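Local coordinates for protein hypoxanthine-guanine phosphoribosyltransferase (Leishmania tarentolae, PDB 1PZM) that probably converts guanine to GMP and hypoxanthine to IMP in purine salvage, using 5-phosphoribosyl pyrophosphate and magnesium, at residues C40-A45 with A80-P85; P58-C63 with K87-C92. One frame throughout, in Å; residues are numbered along the deposited sequence.

In the fold
Contacts 1 and 2 lie in the phosphoribosyltransferase domain, their centres about 15 Å apart, and along the chain their segments alternate: 40-45, 58-63, 80-85, 87-92. Contact 1 sets helix 30-48 against the end of helix 69-81, while contact 2 pairs strands 59-64 and 86-91 in the parallel sheet. The strands and helix 69-81 form one beta-alpha-beta unit, and residues 80-85 hold the end of that helix and the loop back to the sheet. They touch where a probable hydrogen bond joins P85 O to L59 N (3.1 Å) and where I44 packs on L59. D81 of contact 1 and V88 and F90 of contact 2 meet the second subunit, so this unit helps form the dimer interface.

Contact 1: residues C40-A45 with A80-P85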
# COMPACT_ATOMS: atom_id res chain seq x y z
N CYS A 40 -4.90 18.53 1.01
CA CYS A 40 -3.44 18.59 1.23
C CYS A 40 -2.77 18.34 -0.14
O CYS A 40 -1.81 19.01 -0.50
CB CYS A 40 -3.02 17.57 2.29
SG CYS A 40 -1.22 17.29 2.38
N ALA A 41 -3.30 17.41 -0.91
CA ALA A 41 -2.78 17.16 -2.28
C ALA A 41 -2.83 18.47 -3.15
O ALA A 41 -1.91 18.73 -3.94
CB ALA A 41 -3.56 16.06 -2.94
N LYS A 42 -3.91 19.27 -3.03
CA LYS A 42 -3.94 20.51 -3.78
C LYS A 42 -2.84 21.49 -3.30
O LYS A 42 -2.27 22.25 -4.11
CB LYS A 42 -5.32 21.21 -3.69
CG LYS A 42 -6.49 20.40 -4.23
CD LYS A 42 -7.85 21.16 -4.06
CE LYS A 42 -8.97 20.20 -4.50
NZ LYS A 42 -9.00 19.94 -6.00
N LYS A 43 -2.58 21.49 -2.00
CA LYS A 43 -1.49 22.30 -1.45
C LYS A 43 -0.12 21.86 -2.04
O LYS A 43 0.63 22.67 -2.57
CB LYS A 43 -1.44 22.17 0.07
CG LYS A 43 -2.31 23.06 0.90
CD LYS A 43 -1.93 22.87 2.40
CE LYS A 43 -2.99 23.50 3.38
NZ LYS A 43 -3.20 22.72 4.67
N ILE A 44 0.18 20.56 -1.96
CA ILE A 44 1.43 19.98 -2.51
C ILE A 44 1.67 20.41 -3.96
O ILE A 44 2.75 20.86 -4.32
CB ILE A 44 1.45 18.41 -2.34
CG1 ILE A 44 1.61 18.04 -0.84
CG2 ILE A 44 2.59 17.76 -3.18
CD1 ILE A 44 1.60 16.44 -0.52
N ALA A 45 0.62 20.29 -4.76
CA ALA A 45 0.67 20.62 -6.17
C ALA A 45 1.05 22.08 -6.30
O ALA A 45 1.86 22.44 -7.15
CB ALA A 45 -0.68 20.37 -6.83
N ALA A 80 -2.60 12.29 -8.29
CA ALA A 80 -3.00 12.10 -9.67
C ALA A 80 -4.13 13.07 -10.05
O ALA A 80 -4.09 13.66 -11.14
CB ALA A 80 -3.47 10.68 -9.92
N ASP A 81 -5.14 13.21 -9.19
CA ASP A 81 -6.24 14.19 -9.44
C ASP A 81 -5.72 15.63 -9.66
O ASP A 81 -6.34 16.45 -10.40
CB ASP A 81 -7.22 14.27 -8.27
CG ASP A 81 -7.95 12.97 -8.02
OD1 ASP A 81 -7.94 12.03 -8.86
OD2 ASP A 81 -8.58 12.81 -6.97
N GLU A 82 -4.59 15.93 -9.01
CA GLU A 82 -4.01 17.27 -9.12
C GLU A 82 -2.93 17.36 -10.22
O GLU A 82 -2.29 18.38 -10.36
CB GLU A 82 -3.44 17.73 -7.76
CG GLU A 82 -4.44 17.83 -6.58
CD GLU A 82 -5.75 18.61 -6.88
OE1 GLU A 82 -5.76 19.66 -7.57
OE2 GLU A 82 -6.81 18.13 -6.44
N GLY A 83 -2.77 16.29 -11.01
CA GLY A 83 -1.75 16.26 -12.06
C GLY A 83 -0.29 16.27 -11.61
O GLY A 83 0.59 16.68 -12.36
N VAL A 84 -0.02 15.86 -10.37
CA VAL A 84 1.35 15.77 -9.91
C VAL A 84 1.90 14.39 -10.30
O VAL A 84 1.38 13.38 -9.82
CB VAL A 84 1.43 15.86 -8.40
CG1 VAL A 84 2.88 15.69 -7.98
CG2 VAL A 84 0.85 17.20 -7.93
N PRO A 85 2.96 14.32 -11.13
CA PRO A 85 3.45 13.03 -11.57
C PRO A 85 4.17 12.39 -10.39
O PRO A 85 4.92 13.11 -9.72
CB PRO A 85 4.42 13.35 -12.70
CG PRO A 85 4.87 14.82 -12.44
CD PRO A 85 3.75 15.46 -11.65
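The amine of K42 reaches the carboxylate of E82 in a salt bridge, NZ lying 2.9 Å from OE2; NZ approaches OE2 from its syn side, 23° out of the carboxylate plane. Both chains are bent: the lysine is extended as far as CE and turns only at its last torsion (chi4 -71°), whereas the glutamate folds at chi2 (-49°), bringing E82 OE2 within 3.2 Å of K42 CG. A long flexible lysine suits this exposed flank, where its methylenes line the carboxylate as its amine pairs with it. Deeper in, small residues let the backbones approach. A41 offers its methyl and its carbonyl oxygen to E82 CG, and A45 CB sits 3.7 Å from V84 CG2 and 3.9 Å from E82 CB. The valine branch that touches A45 is the one opposite the carbonyl carbon, and V84 also packs on L79. D81, one residue earlier than E82, forms a salt bridge with R194 of the second subunit. The positive phi of G83 is easily adopted by glycine; its N bonds A80 O while V84 N bonds L79 O, the Schellman motif that ends helix 69-81 before the chain returns to the sheet.

Contact 2: residues P58-C63 with K87-C92; sequences PLYLLC and KVEFIC
K87 lays its side chain along Y60, with CB over one face of the ring, 4.2 Å from the centroid, in a CH-pi contact. Beyond CG the lysine is fully extended, so its methylenes follow the tyrosine outward, CD coming 3.6 Å from Y60 OH and also touching the P58 ring. Lysine suits this place because its carbon chain can cover the ring while its amine reaches water: one water lies 2.7 Å from Y60 OH and accepts from K87 NZ. E89 CG lies at the edge of the same ring, near its plane, and the carboxylate is nearly coplanar with it (19°). Folding at chi2 (-59°) keeps this CG near both Y60 CD2 and L62 CD1, while OE1 accepts from R113 N. The other face of the sheet carries L61, V88, C63 and F90. C63 has SG anti to its backbone N (chi1 166°), which brings the sulfur obliquely to the phenylalanine ring, 3.8 Å from F90 CD1; that ring meets F69 of the second subunit edge to face. Five backbone bonds join the parallel strands. The chemistry implies one face of apolar and sulfur contacts, and another mixing L62 with amphipathic chains packed by their carbon stems.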
# COMPACT_ATOMS: atom_id res chain seq x y z
N PRO A 58 9.88 13.46 -11.16
CA PRO A 58 8.58 13.43 -10.48
C PRO A 58 8.71 13.71 -9.00
O PRO A 58 9.81 13.93 -8.56
CB PRO A 58 8.16 11.97 -10.67
CG PRO A 58 9.47 11.25 -10.60
CD PRO A 58 10.52 12.14 -11.15
N LEU A 59 7.59 13.72 -8.26
CA LEU A 59 7.62 13.63 -6.78
C LEU A 59 7.70 12.18 -6.41
O LEU A 59 6.82 11.38 -6.79
CB LEU A 59 6.31 14.12 -6.19
CG LEU A 59 6.20 14.23 -4.67
CD1 LEU A 59 7.36 15.02 -4.12
CD2 LEU A 59 4.87 14.95 -4.35
N TYR A 60 8.77 11.84 -5.71
CA TYR A 60 8.94 10.51 -5.18
C TYR A 60 8.25 10.42 -3.85
O TYR A 60 8.65 11.13 -2.91
CB TYR A 60 10.42 10.18 -4.99
CG TYR A 60 11.09 9.77 -6.27
CD1 TYR A 60 11.53 10.73 -7.20
CD2 TYR A 60 11.34 8.40 -6.54
CE1 TYR A 60 12.20 10.30 -8.39
CE2 TYR A 60 12.00 7.98 -7.72
CZ TYR A 60 12.42 8.95 -8.61
OH TYR A 60 13.05 8.57 -9.74
N LEU A 61 7.26 9.53 -3.75
CA LEU A 61 6.62 9.28 -2.45
C LEU A 61 7.38 8.11 -1.83
O LEU A 61 7.45 7.02 -2.44
CB LEU A 61 5.13 8.94 -2.62
CG LEU A 61 4.22 10.03 -3.23
CD1 LEU A 61 2.81 9.50 -3.46
CD2 LEU A 61 4.18 11.28 -2.36
N LEU A 62 7.96 8.35 -0.65
CA LEU A 62 8.68 7.34 0.12
C LEU A 62 7.78 6.78 1.22
O LEU A 62 7.62 7.42 2.32
CB LEU A 62 10.03 7.92 0.67
CG LEU A 62 11.19 7.85 -0.38
CD1 LEU A 62 10.88 8.31 -1.86
CD2 LEU A 62 12.39 8.64 0.13
N CYS A 63 7.18 5.62 0.93
CA CYS A 63 6.19 5.04 1.84
C CYS A 63 6.85 4.30 3.03
O CYS A 63 7.62 3.35 2.84
CB CYS A 63 5.24 4.11 1.08
SG CYS A 63 4.24 3.05 2.13
N LYS A 87 6.36 8.86 -8.54
CA LYS A 87 6.96 7.49 -8.45
C LYS A 87 6.94 7.09 -6.97
O LYS A 87 6.87 7.96 -6.08
CB LYS A 87 8.37 7.46 -9.03
CG LYS A 87 8.41 7.63 -10.54
CD LYS A 87 9.86 7.52 -11.07
CE LYS A 87 9.91 7.64 -12.60
NZ LYS A 87 11.32 7.76 -13.17
N VAL A 88 6.98 5.80 -6.71
CA VAL A 88 6.73 5.31 -5.36
C VAL A 88 7.89 4.43 -4.96
O VAL A 88 8.41 3.63 -5.77
CB VAL A 88 5.38 4.54 -5.29
CG1 VAL A 88 5.12 4.03 -3.85
CG2 VAL A 88 4.22 5.49 -5.69
N GLU A 89 8.35 4.64 -3.73
CA GLU A 89 9.41 3.82 -3.11
C GLU A 89 8.88 3.35 -1.77
O GLU A 89 8.02 4.01 -1.16
CB GLU A 89 10.71 4.61 -2.86
CG GLU A 89 11.49 4.99 -4.11
CD GLU A 89 11.95 3.81 -4.99
OE1 GLU A 89 12.10 2.65 -4.51
OE2 GLU A 89 12.12 4.05 -6.20
N PHE A 90 9.38 2.21 -1.34
CA PHE A 90 8.98 1.61 -0.09
C PHE A 90 10.18 1.47 0.86
O PHE A 90 11.20 0.88 0.53
CB PHE A 90 8.30 0.27 -0.38
CG PHE A 90 6.99 0.43 -1.13
CD1 PHE A 90 5.80 0.70 -0.44
CD2 PHE A 90 6.96 0.37 -2.51
CE1 PHE A 90 4.60 0.89 -1.11
CE2 PHE A 90 5.73 0.51 -3.21
CZ PHE A 90 4.56 0.81 -2.52
N ILE A 91 10.06 2.04 2.04
CA ILE A 91 11.13 1.93 2.99
C ILE A 91 10.71 1.21 4.29
O ILE A 91 9.54 1.15 4.64
CB ILE A 91 11.85 3.33 3.23
CG1 ILE A 91 10.98 4.32 3.95
CG2 ILE A 91 12.26 3.96 1.89
CD1 ILE A 91 11.74 5.62 4.37
N CYS A 92 11.68 0.69 5.00
CA CYS A 92 11.44 -0.11 6.20
C CYS A 92 12.66 -0.04 7.16
O CYS A 92 13.74 -0.56 6.84
CB CYS A 92 11.14 -1.54 5.79
SG CYS A 92 10.53 -2.62 7.09
O HOH W 1 12.72 9.66 -12.14